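Local coordinates for protein N-(5'-phosphoribosyl)anthranilate isomerase (PDB 4AAJ) that catalyses the isomerisation of N-(5-phospho-beta-D-ribosyl)anthranilate to 1-(2-carboxyphenylamino)-1-deoxy-D-ribulose 5-phosphate, the third step from chorismate to tryptophan, at residues V23-I28 and E218-A223; L34-K39 and K211-V216; T44-N49 and I70-V75; K120-P125 and D148-D153; V176-G181 and Y197-S202. One frame throughout, in Å; residues are numbered along the deposited sequence.

Interaction 1. Residues V23-I28 and E218-A223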
# COMPACT_ATOMS: atom_id res chain seq x y z
N VAL A 23 2.40 -6.72 7.03
CA VAL A 23 3.55 -6.13 6.37
C VAL A 23 3.39 -6.31 4.85
O VAL A 23 3.27 -7.44 4.37
CB VAL A 23 4.89 -6.76 6.83
CG1 VAL A 23 6.07 -6.10 6.14
CG2 VAL A 23 5.04 -6.64 8.33
N LYS A 24 3.39 -5.20 4.13
CA LYS A 24 3.29 -5.24 2.67
C LYS A 24 4.61 -4.74 2.08
O LYS A 24 5.09 -3.67 2.46
CB LYS A 24 2.12 -4.39 2.19
CG LYS A 24 1.98 -4.31 0.67
CD LYS A 24 0.69 -3.62 0.28
CE LYS A 24 0.71 -3.19 -1.19
NZ LYS A 24 1.46 -1.92 -1.36
N ILE A 25 5.19 -5.50 1.17
CA ILE A 25 6.39 -5.04 0.46
C ILE A 25 5.96 -4.62 -0.94
O ILE A 25 5.56 -5.46 -1.73
CB ILE A 25 7.47 -6.14 0.35
CG1 ILE A 25 7.75 -6.81 1.70
CG2 ILE A 25 8.72 -5.57 -0.32
CD1 ILE A 25 8.20 -5.89 2.80
N CYS A 26 6.06 -3.33 -1.23
CA CYS A 26 5.45 -2.77 -2.43
C CYS A 26 6.46 -2.57 -3.57
O CYS A 26 7.66 -2.45 -3.33
CB CYS A 26 4.79 -1.42 -2.12
SG CYS A 26 3.59 -0.96 -3.39
N GLY A 27 5.94 -2.53 -4.79
CA GLY A 27 6.72 -2.14 -5.97
C GLY A 27 7.72 -3.17 -6.43
O GLY A 27 8.88 -2.84 -6.68
N ILE A 28 7.29 -4.43 -6.53
CA ILE A 28 8.15 -5.46 -7.15
C ILE A 28 7.99 -5.47 -8.67
O ILE A 28 6.92 -5.13 -9.21
CB ILE A 28 7.94 -6.87 -6.52
CG1 ILE A 28 6.52 -7.38 -6.78
CG2 ILE A 28 8.32 -6.86 -5.05
CD1 ILE A 28 6.33 -8.85 -6.44
N GLU A 218 14.86 -8.75 7.44
CA GLU A 218 15.10 -7.92 8.61
C GLU A 218 13.93 -6.98 8.90
O GLU A 218 13.45 -6.89 10.03
CB GLU A 218 16.38 -7.11 8.42
CG GLU A 218 16.87 -6.39 9.67
CD GLU A 218 17.96 -5.37 9.37
OE1 GLU A 218 18.46 -5.35 8.22
OE2 GLU A 218 18.30 -4.59 10.28
N PHE A 219 13.47 -6.27 7.86
CA PHE A 219 12.34 -5.36 8.00
C PHE A 219 11.11 -6.07 8.55
O PHE A 219 10.49 -5.60 9.50
CB PHE A 219 12.00 -4.68 6.67
CG PHE A 219 10.92 -3.62 6.79
CD1 PHE A 219 9.57 -3.98 6.78
CD2 PHE A 219 11.26 -2.28 6.91
CE1 PHE A 219 8.58 -3.01 6.90
CE2 PHE A 219 10.27 -1.31 7.03
CZ PHE A 219 8.93 -1.68 7.02
N VAL A 220 10.75 -7.19 7.92
CA VAL A 220 9.55 -7.93 8.31
C VAL A 220 9.69 -8.42 9.75
O VAL A 220 8.79 -8.22 10.56
CB VAL A 220 9.25 -9.09 7.33
CG1 VAL A 220 8.06 -9.91 7.81
CG2 VAL A 220 8.98 -8.56 5.93
N ARG A 221 10.83 -9.03 10.06
CA ARG A 221 11.10 -9.57 11.40
C ARG A 221 10.95 -8.50 12.48
O ARG A 221 10.22 -8.70 13.46
CB ARG A 221 12.49 -10.21 11.47
CG ARG A 221 12.74 -11.06 12.71
CD ARG A 221 14.18 -11.56 12.79
NE ARG A 221 15.13 -10.47 13.04
CZ ARG A 221 16.09 -10.08 12.20
NH1 ARG A 221 16.25 -10.70 11.04
NH2 ARG A 221 16.89 -9.07 12.52
N ARG A 222 11.63 -7.37 12.29
CA ARG A 222 11.58 -6.25 13.23
C ARG A 222 10.17 -5.69 13.39
O ARG A 222 9.73 -5.39 14.51
CB ARG A 222 12.54 -5.13 12.80
CG ARG A 222 14.01 -5.46 12.95
CD ARG A 222 14.87 -4.22 12.75
NE ARG A 222 16.30 -4.54 12.82
CZ ARG A 222 17.26 -3.64 13.00
NH1 ARG A 222 16.96 -2.35 13.15
NH2 ARG A 222 18.53 -4.03 13.04
N ALA A 223 9.46 -5.54 12.27
CA ALA A 223 8.09 -5.03 12.28
C ALA A 223 7.16 -5.98 13.03
O ALA A 223 6.34 -5.55 13.84
CB ALA A 223 7.59 -4.79 10.86
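F219, V220 and A223 face V23 and I25, and with these five buried residues helix 213-225 lies on the outside of strand 22-25. The two run almost antiparallel, at 165°, with their short axes 9.6 Å apart. F219 comes first. Its ring turns an edge to V23, whose CG1 lies near the ring plane, 4.1 Å from F219 CE1. The same ring also packs on V199 and V201 of the neighbouring strand 198-201, so one aromatic group spans two strands. V220 follows, and its CG2 does the touching, 3.8 Å from V23 CG1 and 4.2 Å from I25 CD1. Two successive torsions near -60° (chi1 -50°, chi2 -58°) bend the I25 chain so that its CD1 comes closer to the helix than the CB direction would suggest. R222 serves the outer side instead. Its NH2 is 2.8 Å from E218 OE2 one turn earlier, but the oxygen sits well out of the guanidinium plane, so the attraction is one of charge and not of a directed N-H; its NH1 bonds to A184 O. A223 completes the surface with CB 4.0 Å from V23 CG2. The valine thus divides its branches, CG1 going to F219 and V220 and CG2 to A223. No hydrogen bond crosses, while K24, pointing the other way, pairs with D200 and Q97. The last helix packed on the first strand, here by apolar side chains, belongs to the (beta-alpha)8 or TIM-barrel fold, in which helices surround the strand barrel.

Interaction 2. Residues L34-K39 and K211-V216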
# COMPACT_ATOMS: atom_id res chain seq x y z
N LEU A 34 9.25 -11.40 -6.45
CA LEU A 34 8.08 -12.05 -5.86
C LEU A 34 8.50 -13.16 -4.90
O LEU A 34 8.04 -13.23 -3.77
CB LEU A 34 7.13 -12.57 -6.95
CG LEU A 34 5.92 -13.41 -6.49
CD1 LEU A 34 4.97 -12.58 -5.62
CD2 LEU A 34 5.18 -13.99 -7.68
N GLU A 35 9.42 -14.02 -5.35
CA GLU A 35 9.90 -15.13 -4.53
C GLU A 35 10.52 -14.67 -3.22
O GLU A 35 10.27 -15.25 -2.17
CB GLU A 35 10.86 -16.01 -5.33
CG GLU A 35 10.13 -16.89 -6.34
CD GLU A 35 11.04 -17.46 -7.41
OE1 GLU A 35 12.25 -17.15 -7.42
OE2 GLU A 35 10.52 -18.23 -8.26
N ILE A 36 11.32 -13.62 -3.29
CA ILE A 36 11.93 -12.99 -2.12
C ILE A 36 10.88 -12.50 -1.11
O ILE A 36 10.95 -12.83 0.08
CB ILE A 36 12.88 -11.84 -2.54
CG1 ILE A 36 13.97 -12.36 -3.50
CG2 ILE A 36 13.51 -11.18 -1.33
CD1 ILE A 36 14.69 -11.29 -4.29
N VAL A 37 9.90 -11.72 -1.58
CA VAL A 37 8.88 -11.14 -0.69
C VAL A 37 7.88 -12.18 -0.18
O VAL A 37 7.44 -12.11 0.97
CB VAL A 37 8.17 -9.89 -1.31
CG1 VAL A 37 9.20 -8.86 -1.75
CG2 VAL A 37 7.27 -10.26 -2.48
N GLU A 38 7.55 -13.16 -1.03
CA GLU A 38 6.67 -14.27 -0.68
C GLU A 38 7.13 -15.06 0.54
O GLU A 38 6.31 -15.70 1.20
CB GLU A 38 6.59 -15.25 -1.83
CG GLU A 38 5.36 -15.12 -2.69
CD GLU A 38 5.35 -16.15 -3.79
OE1 GLU A 38 6.43 -16.69 -4.12
OE2 GLU A 38 4.26 -16.43 -4.32
N LYS A 39 8.43 -15.03 0.82
CA LYS A 39 9.00 -15.78 1.95
C LYS A 39 8.53 -15.27 3.31
O LYS A 39 8.28 -16.07 4.21
CB LYS A 39 10.53 -15.80 1.89
CG LYS A 39 11.09 -16.71 0.81
CD LYS A 39 12.51 -17.16 1.14
CE LYS A 39 13.05 -18.12 0.09
NZ LYS A 39 13.29 -17.46 -1.23
N LYS A 211 14.67 -5.45 -4.69
CA LYS A 211 14.41 -5.88 -3.32
C LYS A 211 15.51 -6.81 -2.80
O LYS A 211 15.84 -7.81 -3.44
CB LYS A 211 13.03 -6.53 -3.18
CG LYS A 211 11.91 -5.59 -2.73
CD LYS A 211 11.59 -4.52 -3.75
CE LYS A 211 10.57 -3.53 -3.20
NZ LYS A 211 10.46 -2.34 -4.07
N ASP A 212 16.07 -6.47 -1.64
CA ASP A 212 17.18 -7.22 -1.05
C ASP A 212 16.66 -8.23 -0.04
O ASP A 212 16.00 -7.84 0.93
CB ASP A 212 18.16 -6.26 -0.37
CG ASP A 212 19.30 -6.98 0.34
OD1 ASP A 212 20.28 -7.36 -0.34
OD2 ASP A 212 19.23 -7.16 1.58
N PRO A 213 16.97 -9.53 -0.23
CA PRO A 213 16.45 -10.58 0.65
C PRO A 213 16.77 -10.39 2.13
O PRO A 213 15.94 -10.71 2.99
CB PRO A 213 17.13 -11.85 0.11
CG PRO A 213 17.38 -11.54 -1.33
CD PRO A 213 17.77 -10.10 -1.34
N LYS A 214 17.95 -9.85 2.43
CA LYS A 214 18.34 -9.63 3.82
C LYS A 214 17.65 -8.41 4.44
O LYS A 214 17.29 -8.44 5.61
CB LYS A 214 19.87 -9.54 3.96
CG LYS A 214 20.56 -10.89 3.86
CD LYS A 214 22.05 -10.76 3.60
CE LYS A 214 22.69 -12.13 3.41
NZ LYS A 214 24.05 -12.02 2.81
N LEU A 215 17.46 -7.36 3.64
CA LEU A 215 16.69 -6.19 4.10
C LEU A 215 15.21 -6.53 4.29
O LEU A 215 14.62 -6.17 5.31
CB LEU A 215 16.88 -4.99 3.16
CG LEU A 215 18.26 -4.33 3.06
CD1 LEU A 215 18.21 -3.11 2.15
CD2 LEU A 215 18.84 -3.95 4.42
N VAL A 216 14.63 -7.25 3.32
CA VAL A 216 13.25 -7.74 3.41
C VAL A 216 13.03 -8.55 4.69
O VAL A 216 12.13 -8.24 5.47
CB VAL A 216 12.85 -8.57 2.16
CG1 VAL A 216 11.53 -9.30 2.37
CG2 VAL A 216 12.76 -7.68 0.92
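I36 rests against P213, its side chain and the proline ring meeting at a slant. The branch methyl does most of the work: chi1 of -57° sets CG1 beside the backbone N and leaves CG2 anti to it, 3.6 Å from P213 CA and 3.9 Å from P213 CG. The longer arm of the isoleucine runs past the same ring carbon, P213 CG, and its CD1 ends 3.8 Å from K211 O, just ahead of the helix. V216, one turn on, meets the same residue from within the helix, with its CG2 4.2 Å from I36 CG2. Its other methyl, CG1, approaches the backbone of V37 instead of a side-chain tip, 4.4 Å from V37 CA. V37 in turn offers CG1 to the aliphatic part of K211, 4.4 Å from K211 CG. That lysine starts toward helix 31-38 and then bends away, so of its side chain the aliphatic part does the touching; NZ reaches a salt bridge with E206 and hydrogen bonds to C26 O, G27 O and S202 OG. At the N-cap of helix 213-225, D212 OD2 uses its anti lone pair to accept from L215 N at 2.7 Å, and the D212 carbonyl receives V216 N. These bonds cap the first turn, on which P213 and V216 sit. Helices 31-38 and 213-225 are neighbours around the barrel, and no hydrogen bond or salt bridge joins the two segments. The contact therefore rests on apolar fit: methyls against a proline ring, another methyl, lysine methylenes and backbone atoms.

Interaction 3. Residues T44-N49 and I70-V75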
# COMPACT_ATOMS: atom_id res chain seq x y z
N THR A 44 2.13 -8.00 -1.37
CA THR A 44 3.06 -7.25 -2.20
C THR A 44 2.23 -6.39 -3.16
O THR A 44 1.00 -6.35 -3.08
CB THR A 44 4.07 -8.19 -2.94
OG1 THR A 44 5.10 -7.42 -3.56
CG2 THR A 44 3.38 -9.06 -3.98
N GLY A 45 2.91 -5.68 -4.07
CA GLY A 45 2.22 -4.79 -4.98
C GLY A 45 3.03 -4.61 -6.25
O GLY A 45 4.28 -4.69 -6.21
N VAL A 46 2.32 -4.43 -7.35
CA VAL A 46 2.94 -4.12 -8.65
C VAL A 46 2.38 -2.79 -9.13
O VAL A 46 1.17 -2.57 -9.06
CB VAL A 46 2.74 -5.23 -9.70
CG1 VAL A 46 3.53 -6.49 -9.32
CG2 VAL A 46 1.27 -5.56 -9.95
N VAL A 47 3.27 -1.92 -9.61
CA VAL A 47 2.87 -0.58 -10.06
C VAL A 47 2.63 -0.62 -11.57
O VAL A 47 3.48 -1.08 -12.34
CB VAL A 47 3.95 0.49 -9.72
CG1 VAL A 47 3.57 1.86 -10.28
CG2 VAL A 47 4.19 0.55 -8.21
N VAL A 48 1.45 -0.19 -11.99
CA VAL A 48 1.10 -0.09 -13.41
C VAL A 48 0.53 1.28 -13.73
O VAL A 48 -0.04 1.93 -12.87
CB VAL A 48 0.09 -1.17 -13.91
CG1 VAL A 48 0.62 -2.56 -13.68
CG2 VAL A 48 -1.33 -0.98 -13.33
N ASN A 49 0.70 1.71 -14.99
CA ASN A 49 0.04 2.93 -15.49
C ASN A 49 0.20 4.12 -14.55
O ASN A 49 -0.76 4.86 -14.28
CB ASN A 49 -1.43 2.65 -15.81
CG ASN A 49 -1.59 1.60 -16.88
OD1 ASN A 49 -0.61 1.26 -17.57
ND2 ASN A 49 -2.79 1.06 -17.02
N ILE A 70 0.75 -14.87 -2.16
CA ILE A 70 0.25 -13.80 -1.28
C ILE A 70 -0.53 -12.76 -2.10
O ILE A 70 -0.35 -12.68 -3.31
CB ILE A 70 1.39 -13.13 -0.46
CG1 ILE A 70 2.43 -12.44 -1.37
CG2 ILE A 70 2.03 -14.14 0.51
CD1 ILE A 70 3.51 -11.66 -0.62
N PRO A 71 -1.43 -11.99 -1.47
CA PRO A 71 -2.14 -10.95 -2.22
C PRO A 71 -1.16 -10.01 -2.93
O PRO A 71 -0.19 -9.54 -2.33
CB PRO A 71 -2.89 -10.20 -1.12
CG PRO A 71 -3.20 -11.28 -0.12
CD PRO A 71 -1.96 -12.13 -0.09
N VAL A 72 -1.44 -9.77 -4.21
CA VAL A 72 -0.67 -8.80 -4.99
C VAL A 72 -1.60 -7.63 -5.33
O VAL A 72 -2.59 -7.78 -6.04
CB VAL A 72 -0.12 -9.44 -6.28
CG1 VAL A 72 0.63 -8.40 -7.13
CG2 VAL A 72 0.81 -10.58 -5.94
N PHE A 73 -1.27 -6.47 -4.79
CA PHE A 73 -2.04 -5.27 -5.08
C PHE A 73 -1.63 -4.70 -6.44
O PHE A 73 -0.45 -4.53 -6.70
CB PHE A 73 -1.84 -4.24 -3.97
CG PHE A 73 -2.66 -4.54 -2.73
CD1 PHE A 73 -2.22 -5.47 -1.79
CD2 PHE A 73 -3.89 -3.91 -2.55
CE1 PHE A 73 -3.01 -5.77 -0.67
CE2 PHE A 73 -4.67 -4.19 -1.43
CZ PHE A 73 -4.23 -5.12 -0.49
N LEU A 74 -2.61 -4.43 -7.29
CA LEU A 74 -2.38 -3.64 -8.51
C LEU A 74 -2.40 -2.17 -8.10
O LEU A 74 -3.45 -1.65 -7.72
CB LEU A 74 -3.47 -3.95 -9.53
CG LEU A 74 -3.30 -3.42 -10.95
CD1 LEU A 74 -2.17 -4.20 -11.62
CD2 LEU A 74 -4.62 -3.58 -11.71
N VAL A 75 -1.24 -1.52 -8.14
CA VAL A 75 -1.05 -0.18 -7.56
C VAL A 75 -0.99 0.81 -8.70
O VAL A 75 -0.21 0.61 -9.63
CB VAL A 75 0.28 -0.10 -6.79
CG1 VAL A 75 0.48 1.27 -6.14
CG2 VAL A 75 0.38 -1.20 -5.73
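T44 and V72, with G45 and F73, V46 and L74, V47 and V75, pair as neighbouring parallel strands of a beta-alpha-beta unit in which helix 58-67 makes the crossover. Five backbone bonds form the ladder. T44 N gives to P71 O at 2.9 Å, and T44 O receives F73 N at 2.8 Å in an almost straight bond (178° at the hydrogen). V46 repeats the pattern, its N giving to F73 O and its O receiving V75 N. V48 N to V75 O, at 3.0 Å, is the fifth bond. Between rungs the carbonyls gain weaker CA-H...O contacts, the shortest from G45 CA to F73 O at 3.2 Å. Backbone groups turned the other way are used by neighbouring segments: G45 pairs with I28, and L74 with Y95 and Q97. The hydroxyl T44 OG1 bonds to I25 O, and the backbone carbonyl V48 O accepts from the hydroxyls of S50 and S76. On the helix side, V46 and V72 pack under helix 58-67 and L74 under helix 81-91; V46 CG2 touches V72 CG1, and L74 CD1 also meets V48 CG2 at 3.7 Å, these two side chains crossing at about a right angle. F73 lies on the opposite face, with T44 O in the plane of its ring at the edge. At the start of the ladder T44 and V72 point the same way, side by side, and their CG2 methyls stand 3.6 Å apart.

Interaction 4. Residues K120-P125 and D148-D153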
# COMPACT_ATOMS: atom_id res chain seq x y z
N LYS A 120 -7.25 2.24 -0.48
CA LYS A 120 -7.09 3.60 -0.99
C LYS A 120 -6.04 4.35 -0.18
O LYS A 120 -6.00 4.25 1.05
CB LYS A 120 -8.41 4.39 -1.04
CG LYS A 120 -8.16 5.85 -1.47
CD LYS A 120 -9.37 6.63 -1.92
CE LYS A 120 -9.05 8.12 -1.87
NZ LYS A 120 -8.36 8.63 -3.10
N ALA A 121 -5.19 5.09 -0.89
CA ALA A 121 -4.12 5.89 -0.30
C ALA A 121 -4.57 7.31 -0.00
O ALA A 121 -5.20 7.97 -0.84
CB ALA A 121 -2.92 5.93 -1.24
N PHE A 122 -4.24 7.78 1.20
CA PHE A 122 -4.53 9.15 1.61
C PHE A 122 -3.23 9.79 2.08
O PHE A 122 -2.46 9.20 2.85
CB PHE A 122 -5.59 9.17 2.72
CG PHE A 122 -6.96 8.69 2.28
CD1 PHE A 122 -7.28 7.33 2.34
CD2 PHE A 122 -7.93 9.59 1.84
CE1 PHE A 122 -8.54 6.88 1.96
CE2 PHE A 122 -9.19 9.15 1.46
CZ PHE A 122 -9.50 7.79 1.51
N ARG A 123 -2.98 11.01 1.61
CA ARG A 123 -1.80 11.75 2.03
C ARG A 123 -2.02 12.34 3.43
O ARG A 123 -3.07 12.93 3.72
CB ARG A 123 -1.45 12.86 1.01
CG ARG A 123 -0.37 13.83 1.47
CD ARG A 123 1.00 13.16 1.59
NE ARG A 123 1.83 13.36 0.40
CZ ARG A 123 2.89 12.61 0.08
NH1 ARG A 123 3.25 11.59 0.86
NH2 ARG A 123 3.58 12.88 -1.02
N VAL A 124 -1.04 12.14 4.30
CA VAL A 124 -1.00 12.87 5.57
C VAL A 124 0.01 14.01 5.43
O VAL A 124 0.97 13.90 4.65
CB VAL A 124 -0.66 11.96 6.78
CG1 VAL A 124 -1.72 10.89 6.98
CG2 VAL A 124 0.72 11.34 6.65
N PRO A 125 -0.21 15.12 6.16
CA PRO A 125 0.71 16.27 6.14
C PRO A 125 2.15 15.91 6.54
O PRO A 125 2.37 15.07 7.40
CB PRO A 125 0.10 17.22 7.18
CG PRO A 125 -1.35 16.87 7.22
CD PRO A 125 -1.42 15.39 6.97
N ASP A 148 -11.83 -0.80 1.42
CA ASP A 148 -11.62 -1.94 2.33
C ASP A 148 -10.45 -1.75 3.28
O ASP A 148 -10.41 -2.36 4.35
CB ASP A 148 -11.43 -3.22 1.52
CG ASP A 148 -12.64 -3.56 0.68
OD1 ASP A 148 -13.70 -3.88 1.28
OD2 ASP A 148 -12.57 -3.48 -0.57
N MET A 149 -9.47 -0.94 2.88
CA MET A 149 -8.32 -0.64 3.74
C MET A 149 -7.82 0.75 3.41
O MET A 149 -7.91 1.19 2.26
CB MET A 149 -7.21 -1.68 3.57
CG MET A 149 -5.97 -1.49 4.47
SD MET A 149 -6.32 -1.33 6.24
CE MET A 149 -6.97 -2.97 6.58
N VAL A 150 -7.33 1.45 4.42
CA VAL A 150 -6.76 2.78 4.23
C VAL A 150 -5.24 2.69 4.28
O VAL A 150 -4.66 2.10 5.20
CB VAL A 150 -7.28 3.77 5.31
CG1 VAL A 150 -6.41 5.00 5.40
CG2 VAL A 150 -8.72 4.16 5.04
N LEU A 151 -4.59 3.30 3.31
CA LEU A 151 -3.15 3.43 3.33
C LEU A 151 -2.86 4.91 3.56
O LEU A 151 -3.46 5.75 2.90
CB LEU A 151 -2.53 2.94 2.02
CG LEU A 151 -1.04 3.18 1.78
CD1 LEU A 151 -0.15 2.36 2.69
CD2 LEU A 151 -0.70 2.89 0.31
N LEU A 152 -1.98 5.21 4.51
CA LEU A 152 -1.59 6.59 4.80
C LEU A 152 -0.16 6.82 4.33
O LEU A 152 0.75 6.13 4.79
CB LEU A 152 -1.71 6.91 6.30
CG LEU A 152 -3.09 6.81 6.96
CD1 LEU A 152 -2.98 7.25 8.43
CD2 LEU A 152 -4.14 7.61 6.23
N ASP A 153 0.01 7.77 3.42
CA ASP A 153 1.33 8.12 2.87
C ASP A 153 1.95 9.25 3.66
O ASP A 153 1.39 10.34 3.69
CB ASP A 153 1.23 8.61 1.43
CG ASP A 153 0.67 7.58 0.49
OD1 ASP A 153 1.05 6.39 0.60
OD2 ASP A 153 -0.13 7.97 -0.38
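A beta-alpha-beta unit, strand 117-123, helix 131-144 and strand 149-153, brings A121 beside L151 and F122 beside L152 as parallel partners, with axes 34° apart. The ladder starts with K120 N to M149 O and L151 N to K120 O, continues through F122 N to L151 O (2.8 Å) and D153 N to F122 O, and ends with V124 N to D153 O at 3.1 Å. On the face under helix 131-144, the F122 and V150 side chains cross at about a right angle, F122 CD1 lying 3.9 Å from V150 CG1. V124 CG1 extends this patch to L152 CB at 4.0 Å. The other face holds A121, whose CB touches L151 CD2 and stands 3.6 Å from D153 OD2, an oxygen buried here without a partner in the model. R123 bends at its second and third torsions, which sets the edge of its guanidinium toward D153 O; the charged groups stay apart, NH1 being 5.1 Å from D153 OD2, with their planes 77° from each other. Parallel rungs, a mainly apolar helix-side face (F122, V150, L152) and polar R123 and D153 at the C-terminal strand end fit a TIM barrel, whose active site lies at that end.

Interaction 5. Residues V176-G181 and Y197-S202. With SO4 (sulfate ion), chain B.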
# COMPACT_ATOMS: atom_id res chain seq x y z
N VAL A 176 -5.42 1.15 9.62
CA VAL A 176 -4.62 1.76 8.55
C VAL A 176 -3.32 1.02 8.32
O VAL A 176 -2.76 0.40 9.23
CB VAL A 176 -4.28 3.26 8.81
CG1 VAL A 176 -5.53 4.10 9.03
CG2 VAL A 176 -3.32 3.41 9.98
N ILE A 177 -2.82 1.11 7.09
CA ILE A 177 -1.46 0.71 6.76
C ILE A 177 -0.70 2.01 6.58
O ILE A 177 -1.19 2.91 5.91
CB ILE A 177 -1.42 -0.09 5.43
CG1 ILE A 177 -2.40 -1.27 5.46
CG2 ILE A 177 -0.01 -0.53 5.08
CD1 ILE A 177 -2.12 -2.30 6.52
N VAL A 178 0.46 2.14 7.22
CA VAL A 178 1.22 3.38 7.12
C VAL A 178 2.44 3.17 6.20
O VAL A 178 3.04 2.11 6.20
CB VAL A 178 1.56 3.92 8.53
CG1 VAL A 178 2.57 3.01 9.24
CG2 VAL A 178 2.05 5.36 8.47
N ALA A 179 2.75 4.16 5.38
CA ALA A 179 3.88 4.04 4.46
C ALA A 179 4.59 5.37 4.30
O ALA A 179 4.00 6.43 4.53
CB ALA A 179 3.42 3.54 3.10
N GLY A 180 5.85 5.31 3.89
CA GLY A 180 6.61 6.50 3.56
C GLY A 180 7.91 6.52 4.32
O GLY A 180 7.94 6.78 5.54
N GLY A 181 8.99 6.20 3.61
CA GLY A 181 10.33 6.30 4.15
C GLY A 181 10.66 5.31 5.25
O GLY A 181 11.59 5.54 6.02
N TYR A 197 -2.48 -0.91 11.82
CA TYR A 197 -2.83 -2.29 11.50
C TYR A 197 -1.70 -2.95 10.69
O TYR A 197 -1.46 -4.15 10.80
CB TYR A 197 -4.18 -2.33 10.75
CG TYR A 197 -4.54 -3.69 10.20
CD1 TYR A 197 -5.10 -4.68 11.02
CD2 TYR A 197 -4.32 -4.00 8.85
CE1 TYR A 197 -5.41 -5.93 10.51
CE2 TYR A 197 -4.64 -5.24 8.34
CZ TYR A 197 -5.19 -6.20 9.17
OH TYR A 197 -5.51 -7.44 8.67
N GLY A 198 -1.00 -2.16 9.89
CA GLY A 198 0.15 -2.67 9.13
C GLY A 198 1.09 -1.60 8.63
O GLY A 198 0.86 -0.40 8.82
N VAL A 199 2.17 -2.04 8.00
CA VAL A 199 3.15 -1.14 7.41
C VAL A 199 3.42 -1.54 5.97
O VAL A 199 3.24 -2.70 5.60
CB VAL A 199 4.50 -1.10 8.18
CG1 VAL A 199 4.34 -0.39 9.52
CG2 VAL A 199 5.08 -2.50 8.38
N ASP A 200 3.85 -0.56 5.18
CA ASP A 200 4.13 -0.75 3.77
C ASP A 200 5.49 -0.13 3.47
O ASP A 200 5.76 0.99 3.88
CB ASP A 200 3.02 -0.07 2.96
CG ASP A 200 3.21 -0.19 1.47
OD1 ASP A 200 2.94 -1.27 0.93
OD2 ASP A 200 3.60 0.81 0.84
N VAL A 201 6.33 -0.87 2.76
CA VAL A 201 7.67 -0.37 2.41
C VAL A 201 8.04 -0.75 0.97
O VAL A 201 7.61 -1.79 0.47
CB VAL A 201 8.73 -0.89 3.41
CG1 VAL A 201 8.72 -2.41 3.48
CG2 VAL A 201 10.13 -0.38 3.08
N SER A 202 8.82 0.12 0.31
CA SER A 202 9.35 -0.17 -1.01
C SER A 202 10.87 0.06 -1.06
O SER A 202 11.63 -0.91 -1.00
CB SER A 202 8.63 0.66 -2.09
OG SER A 202 9.01 0.25 -3.39
S SO4 B . 8.81 3.90 0.37
O1 SO4 B . 7.39 3.87 -0.03
O2 SO4 B . 9.61 3.70 -0.86
O3 SO4 B . 9.12 2.84 1.34
O4 SO4 B . 9.10 5.21 0.99
O HOH W 1 -4.68 1.14 12.55
O HOH W 2 7.57 2.98 3.66
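V176, V178, G198 and D200 link strands 176-179 and 198-201 in parallel, axes 4.4 Å apart and 33° askew, through G198 N to V176 O, V178 N to G198 O and D200 N to V178 O. I177 lies over G198: with both torsions near -60° (chi1 -53°, chi2 -62°) its CD1 presses on G198 CA at 3.5 Å, tighter than usual, and also meets the ring edge of Y197, 3.6 Å from CD2. Its other branch, CG2, approaches D200 CB, the two side chains crossing at about a right angle. A179 CB sits 3.5 Å from D200 OD2, while D200 OD1 forms a salt bridge with K24. On the opposite face V178 CG1 touches V199 CG1 at 3.8 Å. Past the strand ends the chains part around a sulfate. G181 N bonds to its O4 at 2.8 Å and S202 N to its O3 at 2.9 Å, with S203 N as a third donor; a water bridges G180 N, D200 O and that same O3. Backbone N-H groups at the ends of the seventh and eighth strands commonly bind the substrate phosphate in TIM barrels, and the sulfate, probably from the crystallisation liquor, is consistent with such a site here.

How the interactions relate
The five contacts sample one closed eight-stranded parallel barrel and its shell of helices. Interactions 3, 4 and 5 follow in series along the chain, each joining consecutive strands; interactions 1 and 2 join its two ends, so that all three lie between their segments in sequence. Helix 213-225 serves both interactions 1 and 2, whose centres are 8 Å apart. Strands 22-25 and 198-201 are neighbours in the sheet, bringing interaction 5 to 9 Å from interaction 1; the same distance separates it from interaction 4, through strands 149-153 and 176-179. Interactions 2 and 4 are farthest apart, centre to centre about 24 Å, across the barrel. Consecutive strand pairs build the barrel wall, and the contacts of the chain's two ends close it into a single domain.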